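Local coordinates for protein polyketide synthase type I (Bacillus amyloliquefaciens, PDB 5KKU) that probably dehydrates 3-hydroxyacyl intermediates held on acyl carrier protein, as the N-terminal dehydratase domain of a polyketide synthase in difficidin assembly, at residues P121-L126 with G270-E275; D73-V78 with G99-G104; V165-D170 with G204-L209. All blocks are in the same frame, centred on the assembly; numbering follows the deposited sequence.

The three contacts sample the two hotdog folds of this dehydratase and the loop leading from one to the other. Contact 2 belongs to the N-terminal fold and contact 3 to the C-terminal one; their centres are 41 Å apart, on opposite sides of the chain's centre. Contact 1 joins residues 121-126 to strand 272-283 of the C-terminal fold, 20 Å from contact 3 between centres and about 8 Å at the nearest atoms. Along the chain, contact 3 is nested in the loop that contact 1 closes, whereas contact 2 is complete before either opens. All three lie away from the predicted catalytic residues His25 and Asp198.

Contact 1. Residues P121-L126 with G270-E275; sequences PRAKEL and GNVLAE
Glu275 reaches from its strand to the backbone at Arg122 with its chain extended beyond CG (chi2 -167°). Its OE2 accepts a weak hydrogen bond from Arg122 N at 3.4 Å, bent to 134° at the hydrogen, and the methyl of Ala123 also faces this end of the carboxylate. The other oxygen, OE1, is held by a salt bridge to Arg226 and a hydrogen bond from Tyr230, which should fix the group's rotation and support its negative charge. Residues 121-126 belong to the loop leading from the N-terminal to the C-terminal hotdog fold, and here that loop runs over the start of strand 272-283. Just past Val272, Leu273 and Ala274 both face Ile265 in a classic beta bulge. Val272 divides its two methyls between two loop residues: with CG1 anti to the backbone N (chi1 172°), CG1 lies 3.9 Å from Pro121 CB, while CG2 stands 4.1 Å from Ala123 CB and, more tightly, 3.0 Å from Ala123 O. The proline and valine side chains run past each other in opposite directions, giving apolar contact alongside rather than end-on. Farther along, backbone meets backbone, Leu126 O approaching Gly270 CA to 3.5 Å.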
loop_
_atom_site.group_PDB
_atom_site.type_symbol
_atom_site.label_atom_id
_atom_site.label_comp_id
_atom_site.label_asym_id
_atom_site.label_seq_id
_atom_site.Cartn_x
_atom_site.Cartn_y
_atom_site.Cartn_z
ATOM N N PRO A 121 -0.663 0.300 20.520
ATOM C CA PRO A 121 0.182 1.137 19.668
ATOM C C PRO A 121 1.310 1.826 20.376
ATOM O O PRO A 121 1.183 2.254 21.475
ATOM C CB PRO A 121 -0.788 2.178 19.153
ATOM C CG PRO A 121 -2.025 1.444 18.999
ATOM C CD PRO A 121 -2.112 0.782 20.293
ATOM N N ARG A 122 2.406 1.952 19.671
ATOM C CA ARG A 122 3.592 2.562 20.204
ATOM C C ARG A 122 3.762 4.007 19.758
ATOM O O ARG A 122 4.621 4.691 20.227
ATOM C CB ARG A 122 4.801 1.762 19.787
ATOM C CG ARG A 122 5.195 0.673 20.774
ATOM C CD ARG A 122 6.384 -0.118 20.266
ATOM N NE ARG A 122 6.746 -1.170 21.195
ATOM C CZ ARG A 122 6.612 -1.069 22.509
ATOM N NH1 ARG A 122 6.151 0.035 23.031
ATOM N NH2 ARG A 122 6.921 -2.076 23.302
ATOM N N ALA A 123 2.911 4.444 18.834
ATOM C CA ALA A 123 2.969 5.808 18.323
ATOM C C ALA A 123 2.019 6.723 19.087
ATOM O O ALA A 123 0.803 6.532 19.061
ATOM C CB ALA A 123 2.651 5.830 16.835
ATOM N N LYS A 124 2.581 7.717 19.766
ATOM C CA LYS A 124 1.786 8.664 20.539
ATOM C C LYS A 124 0.883 9.494 19.633
ATOM O O LYS A 124 1.250 9.820 18.504
ATOM C CB LYS A 124 2.694 9.582 21.360
ATOM C CG LYS A 124 3.703 8.844 22.225
ATOM C CD LYS A 124 5.110 9.376 22.007
ATOM C CE LYS A 124 5.889 8.496 21.042
ATOM N NZ LYS A 124 7.351 8.528 21.320
ATOM N N GLU A 125 -0.300 9.833 20.135
ATOM C CA GLU A 125 -1.258 10.625 19.372
ATOM C C GLU A 125 -0.627 11.921 18.874
ATOM O O GLU A 125 0.537 12.205 19.156
ATOM C CB GLU A 125 -2.493 10.935 20.221
ATOM C CG GLU A 125 -2.216 11.835 21.415
ATOM C CD GLU A 125 -3.432 12.015 22.303
ATOM O OE1 GLU A 125 -3.922 11.008 22.854
ATOM O OE2 GLU A 125 -3.898 13.164 22.447
ATOM N N LEU A 126 -1.403 12.705 18.132
ATOM C CA LEU A 126 -0.932 13.942 17.606
ATOM C C LEU A 126 -2.082 14.899 17.450
ATOM O O LEU A 126 -3.162 14.516 17.074
ATOM C CB LEU A 126 -0.317 13.591 16.240
ATOM C CG LEU A 126 0.055 14.678 15.246
ATOM C CD1 LEU A 126 1.379 15.317 15.584
ATOM C CD2 LEU A 126 0.035 14.158 13.825
ATOM N N GLY A 270 -6.826 12.351 16.583
ATOM C CA GLY A 270 -5.514 11.966 17.012
ATOM C C GLY A 270 -5.298 10.555 17.468
ATOM O O GLY A 270 -4.296 10.286 17.999
ATOM N N ASN A 271 -6.227 9.656 17.264
ATOM C CA ASN A 271 -6.032 8.255 17.537
ATOM C C ASN A 271 -5.221 7.546 16.485
ATOM O O ASN A 271 -5.331 7.857 15.353
ATOM C CB ASN A 271 -7.378 7.574 17.626
ATOM C CG ASN A 271 -8.274 8.200 18.641
ATOM O OD1 ASN A 271 -7.904 8.355 19.784
ATOM N ND2 ASN A 271 -9.438 8.581 18.223
ATOM N N VAL A 272 -4.395 6.609 16.907
ATOM C CA VAL A 272 -3.678 5.733 16.003
ATOM C C VAL A 272 -4.579 4.750 15.235
ATOM O O VAL A 272 -5.183 3.914 15.803
ATOM C CB VAL A 272 -2.520 5.026 16.713
ATOM C CG1 VAL A 272 -1.904 3.965 15.829
ATOM C CG2 VAL A 272 -1.452 6.014 17.104
ATOM N N LEU A 273 -4.626 4.847 13.927
ATOM C CA LEU A 273 -5.411 3.907 13.159
ATOM C C LEU A 273 -4.527 2.795 12.661
ATOM O O LEU A 273 -4.930 1.677 12.705
ATOM C CB LEU A 273 -6.210 4.520 12.007
ATOM C CG LEU A 273 -6.873 5.869 12.134
ATOM C CD1 LEU A 273 -7.170 6.502 10.807
ATOM C CD2 LEU A 273 -8.085 5.875 13.022
ATOM N N ALA A 274 -3.340 3.132 12.217
ATOM C CA ALA A 274 -2.405 2.182 11.735
ATOM C C ALA A 274 -0.942 2.575 11.930
ATOM O O ALA A 274 -0.627 3.703 11.994
ATOM C CB ALA A 274 -2.706 1.908 10.291
ATOM N N GLU A 275 -0.051 1.610 11.961
ATOM C CA GLU A 275 1.354 1.845 12.067
ATOM C C GLU A 275 2.116 1.103 11.001
ATOM O O GLU A 275 1.878 -0.064 10.765
ATOM C CB GLU A 275 1.874 1.399 13.420
ATOM C CG GLU A 275 1.486 2.217 14.618
ATOM C CD GLU A 275 2.304 1.855 15.819
ATOM O OE1 GLU A 275 2.331 0.717 16.174
ATOM O OE2 GLU A 275 2.963 2.693 16.377
#

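Contact 2. Residues D73-V78 with G99-G104; sequences DKHLYV and GTPLGG
With CG anti to the carbonyl carbon in both (chi1 -79° and -54°), the rings of His75 and Tyr77, two residues apart on one face of strand 73-83, reach residues 99-101. A second torsion, chi2 -173°, turns ND1 of His75 away from its own CA and toward the proline. The imidazole then meets two different groups. Its CE1 approaches Gly99 O at 3.5 Å, with the carbonyl oxygen at the ring edge and near the ring plane, whereas ND1 lies 3.7 Å from Pro101 CD, which comes in obliquely. Pro101 is also touched from the Tyr77 side: Tyr77 OH is 4.0 Å from Pro101 CB, and the two side chains cross at about a right angle. That hydroxyl has its polar partner in Glu94, to which it is hydrogen-bonded, so its approach to the proline is van der Waals contact. The backbones stand farther apart, with His75 CA and Pro101 CA separated by 6.7 Å. Strand 86-97 pairs antiparallel with both 73-83 and the short strand 100-101, which places the latter beside these two rings. On the other face Leu76 and Val78 pack on helix 37-49, the arrangement of a hotdog fold, in which a curved antiparallel sheet wraps a central helix.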
loop_
_atom_site.group_PDB
_atom_site.type_symbol
_atom_site.label_atom_id
_atom_site.label_comp_id
_atom_site.label_asym_id
_atom_site.label_seq_id
_atom_site.Cartn_x
_atom_site.Cartn_y
_atom_site.Cartn_z
ATOM N N ASP A 73 -7.882 -11.907 -16.852
ATOM C CA ASP A 73 -7.978 -11.457 -15.490
ATOM C C ASP A 73 -6.899 -12.133 -14.658
ATOM O O ASP A 73 -5.993 -12.707 -15.193
ATOM C CB ASP A 73 -9.341 -11.777 -14.927
ATOM C CG ASP A 73 -10.447 -11.123 -15.678
ATOM O OD1 ASP A 73 -10.279 -10.015 -16.145
ATOM O OD2 ASP A 73 -11.491 -11.710 -15.779
ATOM N N LYS A 74 -6.991 -12.085 -13.351
ATOM C CA LYS A 74 -6.084 -12.820 -12.512
ATOM C C LYS A 74 -6.776 -13.533 -11.386
ATOM O O LYS A 74 -7.664 -13.026 -10.823
ATOM C CB LYS A 74 -4.998 -11.930 -11.960
ATOM C CG LYS A 74 -4.047 -11.415 -12.967
ATOM C CD LYS A 74 -3.239 -12.500 -13.573
ATOM C CE LYS A 74 -1.803 -12.123 -13.502
ATOM N NZ LYS A 74 -1.403 -11.154 -14.542
ATOM N N HIS A 75 -6.323 -14.724 -11.078
ATOM C CA HIS A 75 -6.672 -15.415 -9.867
ATOM C C HIS A 75 -5.534 -15.419 -8.930
ATOM O O HIS A 75 -4.478 -15.778 -9.280
ATOM C CB HIS A 75 -7.095 -16.848 -10.140
ATOM C CG HIS A 75 -8.485 -16.974 -10.641
ATOM N ND1 HIS A 75 -9.094 -18.179 -10.813
ATOM C CD2 HIS A 75 -9.376 -16.047 -11.027
ATOM C CE1 HIS A 75 -10.303 -17.993 -11.273
ATOM N NE2 HIS A 75 -10.502 -16.707 -11.404
ATOM N N LEU A 76 -5.744 -15.037 -7.707
ATOM C CA LEU A 76 -4.712 -15.025 -6.711
ATOM C C LEU A 76 -4.891 -16.158 -5.705
ATOM O O LEU A 76 -5.958 -16.511 -5.357
ATOM C CB LEU A 76 -4.733 -13.680 -5.999
ATOM C CG LEU A 76 -4.029 -12.515 -6.654
ATOM C CD1 LEU A 76 -4.472 -12.286 -8.076
ATOM C CD2 LEU A 76 -4.143 -11.274 -5.820
ATOM N N TYR A 77 -3.818 -16.746 -5.251
ATOM C CA TYR A 77 -3.869 -17.806 -4.260
ATOM C C TYR A 77 -3.158 -17.385 -2.968
ATOM O O TYR A 77 -1.979 -17.249 -2.943
ATOM C CB TYR A 77 -3.288 -19.095 -4.821
ATOM C CG TYR A 77 -3.901 -19.563 -6.103
ATOM C CD1 TYR A 77 -5.155 -20.067 -6.127
ATOM C CD2 TYR A 77 -3.223 -19.488 -7.290
ATOM C CE1 TYR A 77 -5.720 -20.491 -7.282
ATOM C CE2 TYR A 77 -3.782 -19.925 -8.452
ATOM C CZ TYR A 77 -5.045 -20.423 -8.427
ATOM O OH TYR A 77 -5.640 -20.860 -9.533
ATOM N N VAL A 78 -3.919 -17.162 -1.914
ATOM C CA VAL A 78 -3.368 -16.778 -0.627
ATOM C C VAL A 78 -3.214 -17.975 0.281
ATOM O O VAL A 78 -4.169 -18.569 0.675
ATOM C CB VAL A 78 -4.180 -15.676 0.073
ATOM C CG1 VAL A 78 -3.474 -15.191 1.290
ATOM C CG2 VAL A 78 -4.411 -14.501 -0.816
ATOM N N GLY A 99 -13.788 -16.452 -15.545
ATOM C CA GLY A 99 -13.899 -17.179 -14.315
ATOM C C GLY A 99 -13.091 -18.429 -14.126
ATOM O O GLY A 99 -13.144 -19.000 -13.111
ATOM N N THR A 100 -12.337 -18.824 -15.122
ATOM C CA THR A 100 -11.543 -20.014 -15.045
ATOM C C THR A 100 -10.050 -19.753 -15.247
ATOM O O THR A 100 -9.663 -19.158 -16.213
ATOM C CB THR A 100 -12.017 -21.054 -16.066
ATOM O OG1 THR A 100 -13.373 -21.383 -15.815
ATOM C CG2 THR A 100 -11.212 -22.292 -15.993
ATOM N N PRO A 101 -9.204 -20.308 -14.271
ATOM C CA PRO A 101 -7.773 -20.104 -14.532
ATOM C C PRO A 101 -7.252 -20.815 -15.769
ATOM O O PRO A 101 -7.904 -21.672 -16.261
ATOM C CB PRO A 101 -7.102 -20.651 -13.284
ATOM C CG PRO A 101 -7.932 -21.771 -12.907
ATOM C CD PRO A 101 -9.272 -21.192 -13.009
ATOM N N LEU A 102 -6.065 -20.482 -16.209
ATOM C CA LEU A 102 -5.578 -20.942 -17.456
ATOM C C LEU A 102 -4.578 -22.065 -17.380
ATOM O O LEU A 102 -4.240 -22.619 -18.368
ATOM C CB LEU A 102 -5.043 -19.763 -18.260
ATOM C CG LEU A 102 -5.927 -18.615 -18.723
ATOM C CD1 LEU A 102 -5.186 -17.739 -19.664
ATOM C CD2 LEU A 102 -7.180 -19.061 -19.378
ATOM N N GLY A 103 -4.129 -22.339 -16.173
ATOM C CA GLY A 103 -3.219 -23.389 -15.853
ATOM C C GLY A 103 -1.771 -23.140 -16.115
ATOM O O GLY A 103 -1.011 -24.049 -16.068
ATOM N N GLY A 104 -1.399 -21.926 -16.420
ATOM C CA GLY A 104 -0.028 -21.608 -16.683
ATOM C C GLY A 104 0.844 -21.402 -15.475
ATOM O O GLY A 104 0.649 -22.015 -14.475
#

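Contact 3. Residues V165-D170 with G204-L209; sequences VYQLQD and GSSFAL
Ser206 OG, buried beside the side chain of Gln167, is hydrogen-bonded to Glu173 OE2 on the adjacent strand 172-178. The serine torsion (chi1 88°) puts the hydroxyl between its backbone N and carbonyl carbon, turned toward strand 162-168. From that strand Gln167 comes alongside, its CG anti to the backbone N (chi1 -162°) and the chain extended beyond it. Two distances locate the glutamine independently of how its amide is flipped: Gln167 CG is 3.6 Å from Ser206 OG, and Gln167 CD is 3.5 Å from the same oxygen. The amide itself is probably turned over in the model, so its modelled oxygen and nitrogen cannot identify the polar bonding here. Two residues back along the strand, Val165 adds a light apolar touch, its CG1 4.2 Å from Ser206 CB, while Trp139 packs against both Gln167 and Ser206.

At the far end of the strand the Phe207 ring swings toward the loop at Asp170. Its CE1 lies 3.4 Å from Asp170 O, which stands oblique to the ring; this approach should be read with caution, since Gln169 O and Asp170 OD1 are modelled impossibly close and the model around them is doubtful. The 204-209 loop folds back on itself as a type II beta turn from Ser206 to Leu209, closed by a weak bond from Leu209 N to Ser206 O at 3.4 Å. Glu173 grips the loop twice, through Ser206 OG and the backbone N of Gly204. The contact thus packs the loop after helix 194-200, which carries the predicted proton donor Asp198, against an antiparallel strand of the C-terminal hotdog fold of a polyketide synthase dehydratase.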
loop_
_atom_site.group_PDB
_atom_site.type_symbol
_atom_site.label_atom_id
_atom_site.label_comp_id
_atom_site.label_asym_id
_atom_site.label_seq_id
_atom_site.Cartn_x
_atom_site.Cartn_y
_atom_site.Cartn_z
ATOM N N VAL A 165 -0.859 18.284 1.820
ATOM C CA VAL A 165 0.264 17.827 2.588
ATOM C C VAL A 165 0.878 18.976 3.376
ATOM O O VAL A 165 1.290 19.961 2.832
ATOM C CB VAL A 165 1.308 17.173 1.675
ATOM C CG1 VAL A 165 2.458 16.598 2.473
ATOM C CG2 VAL A 165 0.674 16.109 0.823
ATOM N N TYR A 166 0.981 18.817 4.666
ATOM C CA TYR A 166 1.545 19.833 5.502
ATOM C C TYR A 166 2.923 19.433 5.940
ATOM O O TYR A 166 3.151 18.329 6.219
ATOM C CB TYR A 166 0.680 20.047 6.713
ATOM C CG TYR A 166 -0.686 20.496 6.435
ATOM C CD1 TYR A 166 -1.678 19.617 6.153
ATOM C CD2 TYR A 166 -1.008 21.828 6.486
ATOM C CE1 TYR A 166 -2.939 20.047 5.902
ATOM C CE2 TYR A 166 -2.273 22.257 6.252
ATOM C CZ TYR A 166 -3.228 21.362 5.946
ATOM O OH TYR A 166 -4.444 21.795 5.690
ATOM N N GLN A 167 3.820 20.367 6.001
ATOM C CA GLN A 167 5.165 20.139 6.442
ATOM C C GLN A 167 5.525 21.072 7.589
ATOM O O GLN A 167 5.297 22.239 7.507
ATOM C CB GLN A 167 6.123 20.343 5.287
ATOM C CG GLN A 167 7.449 19.741 5.490
ATOM C CD GLN A 167 8.379 20.048 4.364
ATOM O OE1 GLN A 167 8.639 19.219 3.525
ATOM N NE2 GLN A 167 8.845 21.240 4.321
ATOM N N LEU A 168 6.108 20.525 8.636
ATOM C CA LEU A 168 6.528 21.336 9.753
ATOM C C LEU A 168 8.022 21.399 9.948
ATOM O O LEU A 168 8.618 20.414 10.283
ATOM C CB LEU A 168 5.864 20.896 11.036
ATOM C CG LEU A 168 6.371 21.611 12.276
ATOM C CD1 LEU A 168 5.943 23.067 12.298
ATOM C CD2 LEU A 168 6.052 20.902 13.552
ATOM N N GLN A 169 8.649 22.523 9.673
ATOM C CA GLN A 169 10.113 22.672 9.792
ATOM C C GLN A 169 11.018 21.779 9.025
ATOM O O GLN A 169 12.160 21.640 9.330
ATOM C CB GLN A 169 10.493 22.950 11.250
ATOM C CG GLN A 169 10.050 24.305 11.744
ATOM C CD GLN A 169 10.113 24.468 13.233
ATOM O OE1 GLN A 169 10.833 23.787 13.892
ATOM N NE2 GLN A 169 9.371 25.397 13.756
ATOM N N ASP A 170 10.496 21.166 7.997
ATOM C CA ASP A 170 11.242 20.305 7.201
ATOM C C ASP A 170 11.452 18.927 7.848
ATOM O O ASP A 170 12.240 18.167 7.382
ATOM C CB ASP A 170 12.536 20.815 6.618
ATOM C CG ASP A 170 13.518 21.106 7.683
ATOM O OD1 ASP A 170 13.272 20.761 8.853
ATOM O OD2 ASP A 170 14.553 21.692 7.366
ATOM N N GLY A 204 6.423 11.266 3.137
ATOM C CA GLY A 204 7.757 11.790 3.085
ATOM C C GLY A 204 8.085 12.435 1.781
ATOM O O GLY A 204 9.152 12.887 1.626
ATOM N N SER A 205 7.151 12.463 0.850
ATOM C CA SER A 205 7.393 13.091 -0.424
ATOM C C SER A 205 7.749 14.572 -0.319
ATOM O O SER A 205 8.509 15.078 -1.099
ATOM C CB SER A 205 6.209 12.917 -1.337
ATOM O OG SER A 205 6.024 11.580 -1.676
ATOM N N SER A 206 7.196 15.276 0.627
ATOM C CA SER A 206 7.511 16.654 0.798
ATOM C C SER A 206 8.949 16.801 1.258
ATOM O O SER A 206 9.589 17.754 1.003
ATOM C CB SER A 206 6.542 17.249 1.800
ATOM O OG SER A 206 7.004 17.110 3.111
ATOM N N PHE A 207 9.461 15.858 1.999
ATOM C CA PHE A 207 10.852 15.952 2.345
ATOM C C PHE A 207 11.570 15.652 1.066
ATOM O O PHE A 207 11.365 14.603 0.512
ATOM C CB PHE A 207 11.248 14.892 3.328
ATOM C CG PHE A 207 10.495 14.924 4.606
ATOM C CD1 PHE A 207 10.315 16.092 5.290
ATOM C CD2 PHE A 207 10.011 13.778 5.129
ATOM C CE1 PHE A 207 9.659 16.102 6.470
ATOM C CE2 PHE A 207 9.349 13.786 6.297
ATOM C CZ PHE A 207 9.160 14.952 6.964
ATOM N N ALA A 208 12.416 16.551 0.599
ATOM C CA ALA A 208 12.905 16.487 -0.751
ATOM C C ALA A 208 12.356 16.970 -2.035
ATOM O O ALA A 208 12.765 16.513 -3.061
ATOM C CB ALA A 208 13.483 15.130 -1.072
ATOM N N LEU A 209 11.204 17.621 -2.008
ATOM C CA LEU A 209 10.349 18.379 -2.942
ATOM C C LEU A 209 10.459 19.862 -2.549
ATOM O O LEU A 209 10.499 20.191 -1.383
ATOM C CB LEU A 209 8.950 17.856 -2.621
ATOM C CG LEU A 209 7.808 18.508 -3.386
ATOM C CD1 LEU A 209 7.908 18.271 -4.869
ATOM C CD2 LEU A 209 6.443 18.129 -2.862
#